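Local coordinates for protein importin subunit beta-1 (Saccharomyces cerevisiae, PDB 5OWU) that carries proteins into the nucleus by binding importin alpha, the adaptor that recognises the classical nuclear localization signal of the cargo, at residues D35-F40 / L63-E68; Q82-Q87 / D124-H129; E134-M139 / L157-M162. All coordinates share one frame; numbering follows the deposited sequence.

Contact 1: residues D35-F40 / L63-E68; sequences DNFLQF and LTLKNE
Phe37 and Phe40 reach with their ring ends toward Thr64, Leu65 and Glu68, and nearly all that meets here is carbon. Phe40 CZ comes to Thr64 CG2 at 3.8 Å. The methyl lies at the ring edge, in the plane of the ring, and the two side chains cross at about a right angle. Phe37 CZ touches Leu65 CD1 at 4.0 Å. Leu65 CD1 also lies 4.2 Å from Phe40 CE2, and Leu65 therefore serves both rings. Both phenylalanines have CG anti to the backbone N (chi1 -173° for Phe37, 170° for Phe40). This carries the rings across to the other helix.

Glu68 adds the aliphatic part of its chain. Glu68 CB sits at the edge of the Phe37 ring, 3.8 Å from Phe37 CE1. Glu68 CG lies 4.1 Å from Phe40 CE2. The chain bends at chi2, and the carboxylate plane stands nearly perpendicular to the Phe40 ring.

No hydrogen bond joins the two segments. The polar groups are held elsewhere: Thr64 OG1 by a hydrogen bond to Leu60 O, and Glu68 OE1 by a salt bridge to Arg83, which also makes a cation-pi contact with Phe37. Asn36 is the N-cap of helix 37-48, and Asn36 OD1 accepts from Gln39 N at 3.1 Å.

The contact joins the start of helix 37-48 to the end of helix 55-67, the two helices of HEAT repeat 2. Helix 19-35 packs against Phe40 through Leu32 and Ser33. Leu65 also touches Leu118 of helix 109-126.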
loop_
_atom_site.group_PDB
_atom_site.type_symbol
_atom_site.label_atom_id
_atom_site.label_comp_id
_atom_site.label_asym_id
_atom_site.label_seq_id
_atom_site.Cartn_x
_atom_site.Cartn_y
_atom_site.Cartn_z
ATOM N N ASP A 35 5.097 -12.434 -36.751
ATOM C CA ASP A 35 5.739 -13.038 -37.915
ATOM C C ASP A 35 6.682 -12.067 -38.603
ATOM O O ASP A 35 7.712 -12.485 -39.134
ATOM C CB ASP A 35 4.694 -13.526 -38.923
ATOM C CG ASP A 35 3.809 -14.619 -38.367
ATOM O OD1 ASP A 35 4.223 -15.299 -37.403
ATOM O OD2 ASP A 35 2.697 -14.791 -38.905
ATOM N N ASN A 36 6.344 -10.769 -38.618
ATOM C CA ASN A 36 7.169 -9.776 -39.306
ATOM C C ASN A 36 7.093 -8.464 -38.515
ATOM O O ASN A 36 6.423 -7.502 -38.895
ATOM C CB ASN A 36 6.721 -9.580 -40.753
ATOM C CG ASN A 36 7.704 -8.744 -41.561
ATOM O OD1 ASN A 36 8.615 -8.128 -41.012
ATOM N ND2 ASN A 36 7.513 -8.712 -42.877
ATOM N N PHE A 37 7.821 -8.414 -37.401
ATOM C CA PHE A 37 7.750 -7.233 -36.551
ATOM C C PHE A 37 8.205 -5.985 -37.297
ATOM O O PHE A 37 7.628 -4.911 -37.119
ATOM C CB PHE A 37 8.586 -7.423 -35.288
ATOM C CG PHE A 37 8.424 -6.302 -34.303
ATOM C CD1 PHE A 37 7.246 -6.163 -33.596
ATOM C CD2 PHE A 37 9.434 -5.376 -34.102
ATOM C CE1 PHE A 37 7.081 -5.124 -32.693
ATOM C CE2 PHE A 37 9.273 -4.335 -33.203
ATOM C CZ PHE A 37 8.099 -4.208 -32.505
ATOM N N LEU A 38 9.242 -6.101 -38.127
ATOM C CA LEU A 38 9.694 -4.947 -38.901
ATOM C C LEU A 38 8.535 -4.330 -39.674
ATOM O O LEU A 38 8.290 -3.119 -39.595
ATOM C CB LEU A 38 10.822 -5.366 -39.852
ATOM C CG LEU A 38 11.622 -4.280 -40.591
ATOM C CD1 LEU A 38 12.809 -4.929 -41.288
ATOM C CD2 LEU A 38 10.806 -3.503 -41.612
ATOM N N GLN A 39 7.802 -5.153 -40.428
ATOM C CA GLN A 39 6.695 -4.625 -41.221
ATOM C C GLN A 39 5.569 -4.115 -40.324
ATOM O O GLN A 39 4.988 -3.060 -40.591
ATOM C CB GLN A 39 6.175 -5.695 -42.186
ATOM C CG GLN A 39 5.071 -5.191 -43.106
ATOM C CD GLN A 39 4.523 -6.264 -44.045
ATOM O OE1 GLN A 39 4.419 -7.438 -43.682
ATOM N NE2 GLN A 39 4.161 -5.855 -45.258
ATOM N N PHE A 40 5.230 -4.862 -39.273
ATOM C CA PHE A 40 4.195 -4.426 -38.336
ATOM C C PHE A 40 4.490 -3.025 -37.796
ATOM O O PHE A 40 3.616 -2.148 -37.771
ATOM C CB PHE A 40 4.101 -5.452 -37.204
ATOM C CG PHE A 40 3.250 -5.022 -36.053
ATOM C CD1 PHE A 40 1.897 -5.300 -36.032
ATOM C CD2 PHE A 40 3.809 -4.357 -34.976
ATOM C CE1 PHE A 40 1.111 -4.912 -34.963
ATOM C CE2 PHE A 40 3.031 -3.960 -33.909
ATOM C CZ PHE A 40 1.678 -4.238 -33.902
ATOM N N LEU A 63 -0.457 3.308 -30.336
ATOM C CA LEU A 63 -0.438 2.761 -28.982
ATOM C C LEU A 63 -0.113 1.267 -28.979
ATOM O O LEU A 63 0.550 0.776 -28.057
ATOM C CB LEU A 63 -1.775 3.033 -28.287
ATOM C CG LEU A 63 -2.153 4.513 -28.116
ATOM C CD1 LEU A 63 -3.505 4.665 -27.406
ATOM C CD2 LEU A 63 -1.063 5.281 -27.367
ATOM N N THR A 64 -0.573 0.525 -29.990
ATOM C CA THR A 64 -0.244 -0.896 -30.070
ATOM C C THR A 64 1.250 -1.085 -30.299
ATOM O O THR A 64 1.905 -1.895 -29.618
ATOM C CB THR A 64 -1.050 -1.569 -31.188
ATOM O OG1 THR A 64 -2.449 -1.335 -30.991
ATOM C CG2 THR A 64 -0.804 -3.079 -31.197
ATOM N N LEU A 65 1.825 -0.319 -31.230
ATOM C CA LEU A 65 3.274 -0.396 -31.382
ATOM C C LEU A 65 3.982 -0.016 -30.081
ATOM O O LEU A 65 4.922 -0.700 -29.655
ATOM C CB LEU A 65 3.728 0.484 -32.539
ATOM C CG LEU A 65 5.235 0.473 -32.795
ATOM C CD1 LEU A 65 5.805 -0.957 -32.946
ATOM C CD2 LEU A 65 5.526 1.299 -34.021
ATOM N N LYS A 66 3.521 1.047 -29.409
ATOM C CA LYS A 66 4.128 1.434 -28.134
ATOM C C LYS A 66 4.111 0.278 -27.154
ATOM O O LYS A 66 5.098 0.029 -26.450
ATOM C CB LYS A 66 3.396 2.634 -27.523
ATOM C CG LYS A 66 3.756 2.924 -26.047
ATOM C CD LYS A 66 2.748 3.828 -25.399
ATOM C CE LYS A 66 1.518 3.049 -24.957
ATOM N NZ LYS A 66 1.610 2.619 -23.527
ATOM N N ASN A 67 2.988 -0.425 -27.076
ATOM C CA ASN A 67 2.869 -1.549 -26.162
ATOM C C ASN A 67 3.680 -2.755 -26.607
ATOM O O ASN A 67 3.806 -3.702 -25.827
ATOM C CB ASN A 67 1.402 -1.936 -26.004
ATOM C CG ASN A 67 0.631 -0.943 -25.151
ATOM O OD1 ASN A 67 1.204 -0.261 -24.292
ATOM N ND2 ASN A 67 -0.671 -0.857 -25.383
ATOM N N GLU A 68 4.226 -2.752 -27.822
ATOM C CA GLU A 68 5.216 -3.760 -28.199
ATOM C C GLU A 68 6.654 -3.287 -27.985
ATOM O O GLU A 68 7.594 -3.982 -28.387
ATOM C CB GLU A 68 5.024 -4.170 -29.661
ATOM C CG GLU A 68 3.682 -4.825 -29.954
ATOM C CD GLU A 68 3.463 -6.100 -29.160
ATOM O OE1 GLU A 68 4.444 -6.835 -28.938
ATOM O OE2 GLU A 68 2.317 -6.361 -28.746
#

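Contact 2: residues Q82-Q87 / D124-H129; sequences QRWITQ and DIELPH
Trp84 gives its indole N-H to Glu126. The bond from Trp84 NE1 to Glu126 OE2 is 2.8 Å long and fairly straight, with an angle of 163° at the hydrogen. OE2 lies in the indole plane and is met on its anti side, while the ring and carboxylate planes are 54° apart. Glu126 reaches the indole with a chain extended beyond CG. Its other oxygen, OE1, forms a salt bridge with Lys97. The buried carboxylate is thus gripped at both oxygens, and Lys97 would probably help to keep it ionised.

With CG anti to the backbone N (chi1 173°), the Trp84 indole is carried across so that CD1 meets Ile125 and NE1 meets Glu126. Trp84 CD1 packs on Ile125 CG2, the branch anti to the isoleucine's own backbone N, at 3.7 Å. Trp84 CB meets Ile125 CD1 at 4.0 Å. The two branches of Ile125 therefore touch different parts of the tryptophan. Ile125 CG2 also lies 4.1 Å from Ile85 CG1, where the two isoleucines lie alongside, pointing opposite ways.

The contact brings the C-terminal end of helix 74-87 against the C-terminal part of helix 109-126, the second helix of HEAT repeat 3, and the residues that follow it. It is an interhelical contact of the superhelical HEAT solenoid of importin beta. Helix 90-104 also borders it: Ile96 touches Trp84, and Lys93 makes a cation-pi contact with the indole.

Toward solvent, Ile85 CD1 lies over one face of the His129 imidazole. It is 4.0 Å from the centroid of the His129 ring, a CH-pi contact. His129 ND1 donates to Ile125 O at 2.9 Å in a somewhat bent bond, which helps to hold the imidazole.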
loop_
_atom_site.group_PDB
_atom_site.type_symbol
_atom_site.label_atom_id
_atom_site.label_comp_id
_atom_site.label_asym_id
_atom_site.label_seq_id
_atom_site.Cartn_x
_atom_site.Cartn_y
_atom_site.Cartn_z
ATOM N N GLN A 82 15.581 -5.579 -27.147
ATOM C CA GLN A 82 16.423 -6.332 -28.070
ATOM C C GLN A 82 15.718 -6.594 -29.399
ATOM O O GLN A 82 16.370 -6.614 -30.453
ATOM C CB GLN A 82 16.865 -7.648 -27.433
ATOM C CG GLN A 82 17.727 -8.497 -28.371
ATOM C CD GLN A 82 18.344 -9.699 -27.691
ATOM O OE1 GLN A 82 18.562 -9.703 -26.480
ATOM N NE2 GLN A 82 18.630 -10.732 -28.474
ATOM N N ARG A 83 14.400 -6.806 -29.378
ATOM C CA ARG A 83 13.676 -6.999 -30.632
ATOM C C ARG A 83 13.707 -5.736 -31.490
ATOM O O ARG A 83 13.908 -5.812 -32.705
ATOM C CB ARG A 83 12.232 -7.426 -30.368
ATOM C CG ARG A 83 11.419 -7.541 -31.659
ATOM C CD ARG A 83 10.051 -8.130 -31.443
ATOM N NE ARG A 83 9.232 -7.327 -30.544
ATOM C CZ ARG A 83 7.953 -7.582 -30.291
ATOM N NH1 ARG A 83 7.360 -8.605 -30.884
ATOM N NH2 ARG A 83 7.264 -6.815 -29.456
ATOM N N TRP A 84 13.483 -4.569 -30.889
ATOM C CA TRP A 84 13.629 -3.323 -31.636
ATOM C C TRP A 84 15.034 -3.194 -32.210
ATOM O O TRP A 84 15.216 -2.861 -33.389
ATOM C CB TRP A 84 13.315 -2.126 -30.736
ATOM C CG TRP A 84 13.614 -0.805 -31.378
ATOM C CD1 TRP A 84 14.733 -0.050 -31.206
ATOM C CD2 TRP A 84 12.788 -0.089 -32.304
ATOM N NE1 TRP A 84 14.655 1.094 -31.957
ATOM C CE2 TRP A 84 13.472 1.096 -32.642
ATOM C CE3 TRP A 84 11.536 -0.331 -32.875
ATOM C CZ2 TRP A 84 12.944 2.041 -33.521
ATOM C CZ3 TRP A 84 11.016 0.603 -33.752
ATOM C CH2 TRP A 84 11.718 1.775 -34.067
ATOM N N ILE A 85 16.044 -3.473 -31.389
ATOM C CA ILE A 85 17.421 -3.234 -31.803
ATOM C C ILE A 85 17.819 -4.153 -32.953
ATOM O O ILE A 85 18.457 -3.709 -33.918
ATOM C CB ILE A 85 18.361 -3.381 -30.593
ATOM C CG1 ILE A 85 18.129 -2.202 -29.637
ATOM C CG2 ILE A 85 19.821 -3.458 -31.040
ATOM C CD1 ILE A 85 18.751 -2.367 -28.284
ATOM N N THR A 86 17.459 -5.440 -32.880
ATOM C CA THR A 86 17.947 -6.414 -33.856
ATOM C C THR A 86 16.972 -6.718 -34.992
ATOM O O THR A 86 17.417 -7.011 -36.101
ATOM C CB THR A 86 18.314 -7.738 -33.170
ATOM O OG1 THR A 86 17.151 -8.332 -32.585
ATOM C CG2 THR A 86 19.364 -7.516 -32.097
ATOM N N GLN A 87 15.665 -6.655 -34.768
ATOM C CA GLN A 87 14.704 -7.098 -35.776
ATOM C C GLN A 87 14.120 -5.978 -36.628
ATOM O O GLN A 87 13.565 -6.261 -37.690
ATOM C CB GLN A 87 13.555 -7.861 -35.109
ATOM C CG GLN A 87 14.032 -9.060 -34.292
ATOM C CD GLN A 87 14.904 -10.006 -35.107
ATOM O OE1 GLN A 87 14.476 -10.529 -36.134
ATOM N NE2 GLN A 87 16.137 -10.217 -34.657
ATOM N N ASP A 124 13.184 5.508 -24.898
ATOM C CA ASP A 124 13.557 4.706 -23.745
ATOM C C ASP A 124 14.405 3.518 -24.156
ATOM O O ASP A 124 15.229 3.047 -23.366
ATOM C CB ASP A 124 12.313 4.236 -22.998
ATOM C CG ASP A 124 11.728 5.318 -22.100
ATOM O OD1 ASP A 124 12.410 6.330 -21.865
ATOM O OD2 ASP A 124 10.588 5.158 -21.628
ATOM N N ILE A 125 14.228 3.017 -25.380
ATOM C CA ILE A 125 15.127 1.961 -25.842
ATOM C C ILE A 125 16.465 2.533 -26.303
ATOM O O ILE A 125 17.528 2.025 -25.938
ATOM C CB ILE A 125 14.465 1.143 -26.959
ATOM C CG1 ILE A 125 13.298 0.342 -26.392
ATOM C CG2 ILE A 125 15.490 0.196 -27.603
ATOM C CD1 ILE A 125 12.295 -0.089 -27.442
ATOM N N GLU A 126 16.446 3.583 -27.121
ATOM C CA GLU A 126 17.640 3.976 -27.860
ATOM C C GLU A 126 18.575 4.907 -27.087
ATOM O O GLU A 126 19.797 4.753 -27.173
ATOM C CB GLU A 126 17.237 4.635 -29.176
ATOM C CG GLU A 126 16.506 3.670 -30.134
ATOM C CD GLU A 126 16.639 4.075 -31.588
ATOM O OE1 GLU A 126 17.081 5.213 -31.861
ATOM O OE2 GLU A 126 16.302 3.251 -32.466
ATOM N N LEU A 127 18.047 5.883 -26.351
ATOM C CA LEU A 127 18.924 6.841 -25.681
ATOM C C LEU A 127 19.917 6.164 -24.748
ATOM O O LEU A 127 21.100 6.548 -24.766
ATOM C CB LEU A 127 18.092 7.888 -24.924
ATOM C CG LEU A 127 17.243 8.844 -25.766
ATOM C CD1 LEU A 127 16.465 9.791 -24.868
ATOM C CD2 LEU A 127 18.088 9.634 -26.741
ATOM N N PRO A 128 19.533 5.178 -23.935
ATOM C CA PRO A 128 20.539 4.470 -23.123
ATOM C C PRO A 128 21.619 3.787 -23.948
ATOM O O PRO A 128 22.688 3.478 -23.409
ATOM C CB PRO A 128 19.701 3.447 -22.342
ATOM C CG PRO A 128 18.318 4.002 -22.348
ATOM C CD PRO A 128 18.166 4.714 -23.650
ATOM N N HIS A 129 21.379 3.533 -25.234
ATOM C CA HIS A 129 22.381 2.952 -26.116
ATOM C C HIS A 129 23.078 4.010 -26.975
ATOM O O HIS A 129 23.623 3.682 -28.035
ATOM C CB HIS A 129 21.739 1.886 -27.006
ATOM C CG HIS A 129 21.277 0.667 -26.264
ATOM N ND1 HIS A 129 20.090 0.622 -25.566
ATOM C CD2 HIS A 129 21.840 -0.557 -26.123
ATOM C CE1 HIS A 129 19.946 -0.573 -25.020
ATOM N NE2 HIS A 129 20.995 -1.307 -25.342
#

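Contact 3: residues E134-M139 / L157-M162; sequences ELMKIM and LALGYM
Met136 and Met162 reach toward each other tip to tip. The methyl CE of Met136 lies 3.6 Å from Met162 SD and 3.9 Å from Met162 CE. The two chains are shaped differently. Met136 bends at both chi2 and chi3, while Met162 runs straight through chi2 (175°) and turns only at chi3. That last turn puts the Met162 methyl within reach of both Met136 CE and Leu135 CD2. Leu135 also comes to it end-on, with Leu135 CD2 at 4.1 Å from Met162 CE.

Leu159 and Met139 pass flank to flank, antiparallel. Met139 CG lies 4.0 Å from Leu159 CD2. The CD2 methyl of Leu159 is shared, because Met136 CE also approaches Leu159 CD2 at 4.0 Å. A bend at chi2 turns the sulfur of Met139 toward Leu159 and Ala158. Met139 SD lies 4.2 Å from Leu159 CG, and borders Ala158 CB at the longer distance of 4.5 Å.

All six touching residues are buried and all the contacts are apolar. No hydrogen bond crosses between the segments. The short helical segments run at 134° to each other, with axes 11.8 Å apart at their closest. That spacing is bridged by the long thioether and leucine chains.

The contact is part of the hydrophobic interior between helix 133-142 and helix 149-165, the helix pair of HEAT repeat 4. The preceding repeat meets it through Leu104, which touches Met139, and Ala123, which touches Leu135. Helix 177-188 packs on it from the next repeat: Ile180 meets Met136, and Ala183 meets Leu159.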
loop_
_atom_site.group_PDB
_atom_site.type_symbol
_atom_site.label_atom_id
_atom_site.label_comp_id
_atom_site.label_asym_id
_atom_site.label_seq_id
_atom_site.Cartn_x
_atom_site.Cartn_y
_atom_site.Cartn_z
ATOM N N GLU A 134 19.552 12.797 -32.649
ATOM C CA GLU A 134 18.793 13.930 -33.156
ATOM C C GLU A 134 17.639 14.313 -32.238
ATOM O O GLU A 134 17.202 15.471 -32.264
ATOM C CB GLU A 134 18.252 13.606 -34.550
ATOM C CG GLU A 134 19.324 13.171 -35.544
ATOM C CD GLU A 134 19.476 11.657 -35.664
ATOM O OE1 GLU A 134 19.117 10.916 -34.721
ATOM O OE2 GLU A 134 19.963 11.209 -36.721
ATOM N N LEU A 135 17.145 13.374 -31.427
ATOM C CA LEU A 135 15.893 13.600 -30.716
ATOM C C LEU A 135 16.008 14.754 -29.735
ATOM O O LEU A 135 15.141 15.630 -29.693
ATOM C CB LEU A 135 15.447 12.335 -29.979
ATOM C CG LEU A 135 14.168 12.531 -29.148
ATOM C CD1 LEU A 135 13.005 12.939 -30.016
ATOM C CD2 LEU A 135 13.811 11.274 -28.375
ATOM N N MET A 136 17.054 14.754 -28.906
ATOM C CA MET A 136 17.135 15.755 -27.848
ATOM C C MET A 136 17.395 17.144 -28.410
ATOM O O MET A 136 16.918 18.137 -27.848
ATOM C CB MET A 136 18.213 15.360 -26.843
ATOM C CG MET A 136 17.757 14.293 -25.867
ATOM S SD MET A 136 16.238 14.763 -25.023
ATOM C CE MET A 136 15.145 13.449 -25.510
ATOM N N LYS A 137 18.130 17.237 -29.518
ATOM C CA LYS A 137 18.234 18.509 -30.220
ATOM C C LYS A 137 16.867 18.961 -30.717
ATOM O O LYS A 137 16.513 20.144 -30.605
ATOM C CB LYS A 137 19.226 18.372 -31.375
ATOM C CG LYS A 137 19.743 19.689 -31.936
ATOM C CD LYS A 137 18.977 20.112 -33.175
ATOM C CE LYS A 137 19.708 21.211 -33.932
ATOM N NZ LYS A 137 19.895 22.428 -33.110
ATOM N N ILE A 138 16.065 18.027 -31.238
ATOM C CA ILE A 138 14.723 18.391 -31.691
ATOM C C ILE A 138 13.871 18.860 -30.514
ATOM O O ILE A 138 13.099 19.816 -30.635
ATOM C CB ILE A 138 14.057 17.216 -32.440
ATOM C CG1 ILE A 138 14.751 16.971 -33.783
ATOM C CG2 ILE A 138 12.579 17.503 -32.677
ATOM C CD1 ILE A 138 14.262 15.729 -34.556
ATOM N N MET A 139 13.987 18.194 -29.362
ATOM C CA MET A 139 13.175 18.568 -28.209
ATOM C C MET A 139 13.573 19.946 -27.694
ATOM O O MET A 139 12.709 20.778 -27.409
ATOM C CB MET A 139 13.307 17.525 -27.094
ATOM C CG MET A 139 12.733 16.125 -27.417
ATOM S SD MET A 139 10.939 16.034 -27.614
ATOM C CE MET A 139 10.794 16.137 -29.396
ATOM N N LEU A 157 5.013 16.778 -23.405
ATOM C CA LEU A 157 4.370 15.497 -23.124
ATOM C C LEU A 157 5.316 14.340 -23.408
ATOM O O LEU A 157 5.459 13.424 -22.590
ATOM C CB LEU A 157 3.100 15.333 -23.960
ATOM C CG LEU A 157 1.921 16.250 -23.647
ATOM C CD1 LEU A 157 0.742 15.842 -24.505
ATOM C CD2 LEU A 157 1.558 16.209 -22.169
ATOM N N ALA A 158 5.957 14.359 -24.579
ATOM C CA ALA A 158 6.876 13.278 -24.926
ATOM C C ALA A 158 7.994 13.147 -23.897
ATOM O O ALA A 158 8.353 12.033 -23.505
ATOM C CB ALA A 158 7.453 13.507 -26.323
ATOM N N LEU A 159 8.553 14.272 -23.440
ATOM C CA LEU A 159 9.610 14.200 -22.433
ATOM C C LEU A 159 9.083 13.614 -21.122
ATOM O O LEU A 159 9.741 12.766 -20.493
ATOM C CB LEU A 159 10.208 15.591 -22.220
ATOM C CG LEU A 159 10.981 16.108 -23.443
ATOM C CD1 LEU A 159 11.093 17.609 -23.411
ATOM C CD2 LEU A 159 12.362 15.470 -23.505
ATOM N N GLY A 160 7.883 14.027 -20.717
ATOM C CA GLY A 160 7.267 13.421 -19.547
ATOM C C GLY A 160 7.130 11.917 -19.683
ATOM O O GLY A 160 7.542 11.164 -18.800
ATOM N N TYR A 161 6.551 11.462 -20.799
ATOM C CA TYR A 161 6.354 10.030 -21.019
ATOM C C TYR A 161 7.678 9.293 -21.033
ATOM O O TYR A 161 7.784 8.173 -20.534
ATOM C CB TYR A 161 5.620 9.800 -22.339
ATOM C CG TYR A 161 4.140 10.104 -22.307
ATOM C CD1 TYR A 161 3.302 9.501 -21.376
ATOM C CD2 TYR A 161 3.572 10.963 -23.238
ATOM C CE1 TYR A 161 1.945 9.766 -21.360
ATOM C CE2 TYR A 161 2.217 11.231 -23.230
ATOM C CZ TYR A 161 1.409 10.629 -22.292
ATOM O OH TYR A 161 0.066 10.909 -22.286
ATOM N N MET A 162 8.691 9.896 -21.637
ATOM C CA MET A 162 10.040 9.343 -21.619
ATOM C C MET A 162 10.491 9.032 -20.200
ATOM O O MET A 162 10.988 7.936 -19.907
ATOM C CB MET A 162 10.974 10.364 -22.251
ATOM C CG MET A 162 12.081 9.835 -23.075
ATOM S SD MET A 162 12.893 11.281 -23.790
ATOM C CE MET A 162 11.676 11.856 -24.958
#

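The three contacts follow one another along the chain, each closing before the next opens. All lie toward the N-terminal end of the HEAT solenoid. The centres of contacts 1 and 2 are about 14 Å apart, those of 2 and 3 about 16 Å, and those of 1 and 3 about 21 Å. Arg83 bridges contacts 1 and 2. Leu127 packs on Met136 and Met162 of contact 3. Contacts 1 and 3 do not meet; their nearest atoms are about 7 Å apart. Contact 1 joins the two helices of HEAT 2, and contact 3 those of HEAT 4. Contact 2 ties helix 74-87, which follows helix 55-67, to helix 109-126 of HEAT 3, which precedes helix 133-142.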